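PDB 3TW9: D-galactonate dehydratase family member SEN1436 from Salmonella enterica subsp. enterica serovar Enteritidis, which catalyses, weakly in vitro, the magnesium-dependent dehydration of D-gluconate to 2-dehydro-3-deoxy-D-gluconate, and probably plays no significant part in gluconate breakdown in vivo. Local coordinates for residues 351-364 against 376-389. Numbering follows the deposited sequence.
Sequences GPGDISPVGVCANM and QEYTPMNDALRDVF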
loop_
_atom_site.group_PDB
_atom_site.type_symbol
_atom_site.label_atom_id
_atom_site.label_comp_id
_atom_site.label_asym_id
_atom_site.label_seq_id
_atom_site.Cartn_x
_atom_site.Cartn_y
_atom_site.Cartn_z
ATOM N N GLY C 351 -8.838 5.089 18.540
ATOM C CA GLY C 351 -8.195 6.061 19.447
ATOM C C GLY C 351 -8.851 6.142 20.817
ATOM O O GLY C 351 -9.381 7.203 21.210
ATOM N N PRO C 352 -8.819 5.029 21.575
ATOM C CA PRO C 352 -9.482 4.994 22.870
ATOM C C PRO C 352 -8.504 5.439 23.971
ATOM O O PRO C 352 -7.490 6.076 23.663
ATOM C CB PRO C 352 -9.798 3.506 23.002
ATOM C CG PRO C 352 -8.566 2.847 22.424
ATOM C CD PRO C 352 -8.142 3.741 21.287
ATOM N N GLY C 353 -8.797 5.156 25.235
ATOM C CA GLY C 353 -7.784 5.389 26.287
ATOM C C GLY C 353 -6.724 4.300 26.326
ATOM O O GLY C 353 -5.558 4.536 26.727
ATOM N N ASP C 354 -7.118 3.096 25.895
ATOM C CA ASP C 354 -6.212 1.939 25.948
ATOM C C ASP C 354 -5.315 1.819 24.714
ATOM O O ASP C 354 -5.407 0.862 23.930
ATOM C CB ASP C 354 -6.960 0.626 26.283
ATOM C CG ASP C 354 -8.172 0.386 25.415
ATOM O OD1 ASP C 354 -9.001 1.287 25.273
ATOM O OD2 ASP C 354 -8.335 -0.763 24.927
ATOM N N ILE C 355 -4.446 2.822 24.574
ATOM C CA ILE C 355 -3.441 2.966 23.547
ATOM C C ILE C 355 -2.388 3.872 24.201
ATOM O O ILE C 355 -2.753 4.843 24.873
ATOM C CB ILE C 355 -4.033 3.617 22.247
ATOM C CG1 ILE C 355 -2.956 3.852 21.183
ATOM C CG2 ILE C 355 -4.793 4.933 22.558
ATOM C CD1 ILE C 355 -3.533 4.226 19.769
ATOM N N SER C 356 -1.107 3.539 24.054
ATOM C CA SER C 356 -0.075 4.399 24.627
ATOM C C SER C 356 0.035 5.687 23.817
ATOM O O SER C 356 -0.387 5.744 22.651
ATOM C CB SER C 356 1.269 3.666 24.708
ATOM O OG SER C 356 1.939 3.636 23.458
ATOM N N PRO C 357 0.612 6.743 24.417
ATOM C CA PRO C 357 0.896 7.906 23.577
ATOM C C PRO C 357 1.758 7.602 22.336
ATOM O O PRO C 357 1.668 8.321 21.325
ATOM C CB PRO C 357 1.607 8.855 24.551
ATOM C CG PRO C 357 0.870 8.556 25.867
ATOM C CD PRO C 357 0.833 7.036 25.855
ATOM N N VAL C 358 2.571 6.543 22.401
ATOM C CA VAL C 358 3.344 6.103 21.245
ATOM C C VAL C 358 2.376 5.617 20.133
ATOM O O VAL C 358 2.504 6.012 18.991
ATOM C CB VAL C 358 4.333 4.967 21.611
ATOM C CG1 VAL C 358 5.121 4.486 20.377
ATOM C CG2 VAL C 358 5.322 5.420 22.721
ATOM N N GLY C 359 1.420 4.765 20.491
ATOM C CA GLY C 359 0.335 4.377 19.551
ATOM C C GLY C 359 -0.484 5.573 19.056
ATOM O O GLY C 359 -0.911 5.609 17.902
ATOM N N VAL C 360 -0.731 6.543 19.938
ATOM C CA VAL C 360 -1.458 7.781 19.536
ATOM C C VAL C 360 -0.697 8.482 18.404
ATOM O O VAL C 360 -1.269 8.838 17.368
ATOM C CB VAL C 360 -1.720 8.706 20.764
ATOM C CG1 VAL C 360 -2.240 10.094 20.321
ATOM C CG2 VAL C 360 -2.739 8.044 21.676
ATOM N N CYS C 361 0.610 8.631 18.586
ATOM C CA CYS C 361 1.467 9.226 17.556
ATOM C C CYS C 361 1.533 8.368 16.292
ATOM O O CYS C 361 1.479 8.904 15.208
ATOM C CB CYS C 361 2.868 9.511 18.081
ATOM S SG CYS C 361 2.903 10.820 19.353
ATOM N N ALA C 362 1.618 7.046 16.431
ATOM C CA ALA C 362 1.627 6.163 15.259
ATOM C C ALA C 362 0.378 6.364 14.393
ATOM O O ALA C 362 0.533 6.545 13.178
ATOM C CB ALA C 362 1.726 4.711 15.676
ATOM N N ASN C 363 -0.816 6.365 15.014
ATOM C CA ASN C 363 -2.108 6.679 14.318
ATOM C C ASN C 363 -1.967 7.950 13.524
ATOM O O ASN C 363 -2.393 8.027 12.394
ATOM C CB ASN C 363 -3.281 6.932 15.270
ATOM C CG ASN C 363 -3.822 5.667 15.968
ATOM O OD1 ASN C 363 -3.402 4.530 15.711
ATOM N ND2 ASN C 363 -4.778 5.883 16.857
ATOM N N MET C 364 -1.384 8.976 14.144
ATOM C CA MET C 364 -1.390 10.304 13.545
ATOM C C MET C 364 -0.371 10.466 12.425
ATOM O O MET C 364 -0.627 11.179 11.471
ATOM C CB MET C 364 -1.258 11.375 14.638
ATOM C CG MET C 364 -2.523 11.470 15.486
ATOM S SD MET C 364 -2.313 12.670 16.822
ATOM C CE MET C 364 -3.943 12.591 17.578
ATOM N N GLN C 376 -9.771 11.132 13.114
ATOM C CA GLN C 376 -9.041 10.558 14.255
ATOM C C GLN C 376 -9.794 10.682 15.588
ATOM O O GLN C 376 -9.894 11.765 16.185
ATOM C CB GLN C 376 -7.634 11.127 14.388
ATOM C CG GLN C 376 -6.770 10.378 15.412
ATOM C CD GLN C 376 -6.749 8.884 15.119
ATOM O OE1 GLN C 376 -7.278 8.064 15.899
ATOM N NE2 GLN C 376 -6.125 8.521 14.016
ATOM N N GLU C 377 -10.331 9.561 16.047
ATOM C CA GLU C 377 -10.873 9.443 17.421
ATOM C C GLU C 377 -9.772 9.823 18.392
ATOM O O GLU C 377 -8.632 9.441 18.200
ATOM C CB GLU C 377 -11.281 7.990 17.671
ATOM C CG GLU C 377 -11.948 7.730 19.013
ATOM C CD GLU C 377 -12.349 6.272 19.170
ATOM O OE1 GLU C 377 -11.727 5.399 18.504
ATOM O OE2 GLU C 377 -13.280 6.019 19.951
ATOM N N TYR C 378 -10.121 10.596 19.416
ATOM C CA TYR C 378 -9.108 11.085 20.355
ATOM C C TYR C 378 -9.633 11.020 21.780
ATOM O O TYR C 378 -10.759 11.467 22.062
ATOM C CB TYR C 378 -8.658 12.540 20.030
ATOM C CG TYR C 378 -7.527 12.955 20.964
ATOM C CD1 TYR C 378 -6.253 12.433 20.803
ATOM C CD2 TYR C 378 -7.772 13.821 22.052
ATOM C CE1 TYR C 378 -5.209 12.765 21.703
ATOM C CE2 TYR C 378 -6.765 14.165 22.954
ATOM C CZ TYR C 378 -5.475 13.634 22.769
ATOM O OH TYR C 378 -4.444 13.936 23.633
ATOM N N THR C 379 -8.796 10.470 22.670
ATOM C CA THR C 379 -9.131 10.380 24.102
ATOM C C THR C 379 -8.169 11.275 24.881
ATOM O O THR C 379 -6.972 11.020 24.884
ATOM C CB THR C 379 -9.013 8.930 24.589
ATOM O OG1 THR C 379 -9.921 8.125 23.823
ATOM C CG2 THR C 379 -9.374 8.794 26.074
ATOM N N PRO C 380 -8.706 12.344 25.517
ATOM C CA PRO C 380 -7.860 13.249 26.304
ATOM C C PRO C 380 -6.984 12.528 27.330
ATOM O O PRO C 380 -7.399 11.524 27.946
ATOM C CB PRO C 380 -8.883 14.163 26.982
ATOM C CG PRO C 380 -10.022 14.229 25.976
ATOM C CD PRO C 380 -10.113 12.804 25.478
ATOM N N MET C 381 -5.767 13.037 27.462
ATOM C CA MET C 381 -4.757 12.471 28.335
ATOM C C MET C 381 -4.653 13.278 29.621
ATOM O O MET C 381 -5.032 14.449 29.658
ATOM C CB MET C 381 -3.413 12.471 27.639
ATOM C CG MET C 381 -3.351 11.611 26.417
ATOM S SD MET C 381 -1.686 11.736 25.791
ATOM C CE MET C 381 -1.903 11.124 24.109
ATOM N N ASN C 382 -4.143 12.638 30.667
ATOM C CA ASN C 382 -3.941 13.302 31.974
ATOM C C ASN C 382 -2.514 13.838 32.119
ATOM O O ASN C 382 -1.691 13.666 31.205
ATOM C CB ASN C 382 -4.375 12.377 33.132
ATOM C CG ASN C 382 -3.443 11.181 33.344
ATOM O OD1 ASN C 382 -2.502 10.954 32.585
ATOM N ND2 ASN C 382 -3.709 10.413 34.415
ATOM N N ASP C 383 -2.210 14.497 33.243
ATOM C CA ASP C 383 -0.840 14.988 33.472
ATOM C C ASP C 383 0.213 13.876 33.423
ATOM O O ASP C 383 1.221 14.019 32.746
ATOM C CB ASP C 383 -0.709 15.730 34.805
ATOM C CG ASP C 383 -1.594 16.955 34.893
ATOM O OD1 ASP C 383 -1.652 17.742 33.928
ATOM O OD2 ASP C 383 -2.230 17.119 35.952
ATOM N N ALA C 384 -0.043 12.773 34.115
ATOM C CA ALA C 384 0.929 11.687 34.193
ATOM C C ALA C 384 1.331 11.164 32.802
ATOM O O ALA C 384 2.508 10.989 32.516
ATOM C CB ALA C 384 0.394 10.572 35.053
ATOM N N LEU C 385 0.347 10.968 31.923
ATOM C CA LEU C 385 0.662 10.527 30.560
ATOM C C LEU C 385 1.587 11.489 29.847
ATOM O O LEU C 385 2.526 11.059 29.193
ATOM C CB LEU C 385 -0.603 10.328 29.727
ATOM C CG LEU C 385 -1.345 9.026 30.001
ATOM C CD1 LEU C 385 -2.722 9.102 29.373
ATOM C CD2 LEU C 385 -0.544 7.829 29.508
ATOM N N ARG C 386 1.303 12.789 29.960
ATOM C CA ARG C 386 2.135 13.816 29.327
ATOM C C ARG C 386 3.551 13.844 29.909
ATOM O O ARG C 386 4.525 14.083 29.191
ATOM C CB ARG C 386 1.469 15.200 29.442
ATOM C CG ARG C 386 0.373 15.467 28.398
ATOM C CD ARG C 386 -0.257 16.882 28.551
ATOM N NE ARG C 386 -1.061 17.005 29.771
ATOM C CZ ARG C 386 -2.352 16.693 29.861
ATOM N NH1 ARG C 386 -3.000 16.245 28.796
ATOM N NH2 ARG C 386 -3.000 16.823 31.019
ATOM N N ASP C 387 3.642 13.556 31.205
ATOM C CA ASP C 387 4.890 13.634 31.960
ATOM C C ASP C 387 5.771 12.447 31.589
ATOM O O ASP C 387 6.964 12.599 31.309
ATOM C CB ASP C 387 4.570 13.619 33.467
ATOM C CG ASP C 387 5.769 13.962 34.338
ATOM O OD1 ASP C 387 6.664 14.699 33.888
ATOM O OD2 ASP C 387 5.808 13.501 35.495
ATOM N N VAL C 388 5.155 11.266 31.542
ATOM C CA VAL C 388 5.857 10.024 31.228
ATOM C C VAL C 388 6.281 9.961 29.763
ATOM O O VAL C 388 7.348 9.441 29.433
ATOM C CB VAL C 388 5.024 8.776 31.651
ATOM C CG1 VAL C 388 5.673 7.455 31.142
ATOM C CG2 VAL C 388 4.886 8.705 33.190
ATOM N N PHE C 389 5.447 10.529 28.898
ATOM C CA PHE C 389 5.648 10.473 27.443
ATOM C C PHE C 389 5.799 11.860 26.820
ATOM O O PHE C 389 4.838 12.373 26.225
ATOM C CB PHE C 389 4.458 9.782 26.750
ATOM C CG PHE C 389 4.288 8.336 27.103
ATOM C CD1 PHE C 389 4.935 7.349 26.353
ATOM C CD2 PHE C 389 3.462 7.959 28.160
ATOM C CE1 PHE C 389 4.770 6.001 26.656
ATOM C CE2 PHE C 389 3.284 6.620 28.478
ATOM C CZ PHE C 389 3.951 5.630 27.717
HETATM O O HOH W 1 -6.596 8.486 22.227
#
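Two direct hydrogen bonds tie G351 to the chain at E377 and T379. G351 N gives a nearly straight bond to E377 OE1 (2.9 Å, 169°), arriving from above the carboxylate plane; the same oxygen forms a salt bridge with R321, and OE2 is hydrogen-bonded to H152 NE2. With CG anti to the backbone N (chi1 -176°) and the chain extended beyond it, the E377 side chain lies alongside G351. T379 OG1 donates to G351 O at 2.8 Å. A water completes the junction, donating to P352 O and accepting from T379 N (3.0 Å). The amide planes of N363 and Q376 are nearly parallel; N363 ND2 is bonded to H350 O and Q376 NE2 to D367 OD2.

The apolar part centres on P357. Its ring covers one face of F389, with CD 3.6 Å from the ring centroid and 14° off the normal, a CH-pi contact, while V358 CG2 reaches the ring obliquely. P357 CG also touches L385 CD2 (4.0 Å) and M381 SD. The extended M381 chain meets V360 tip to tip, its CE 3.9 Å from V360 CG1, the methyl that also approaches the edge of the Y378 ring. M364, likewise extended, brings CE to Y378 CD1 (4.0 Å). S356 caps helix 357-369: its OG accepts from G359 N and, weakly, V358 N.

E377 and D354 are probable substrate-binding residues, and P352 probably influences activity and substrate specificity, as in relatives, so the polar end belongs to the active site of the enolase-type barrel. There strand 376-377 runs parallel to strand 147-152, against which M364 also packs; at the other end, S356, L385 and F389 rest on strand 46-53 of the N-terminal three-stranded sheet.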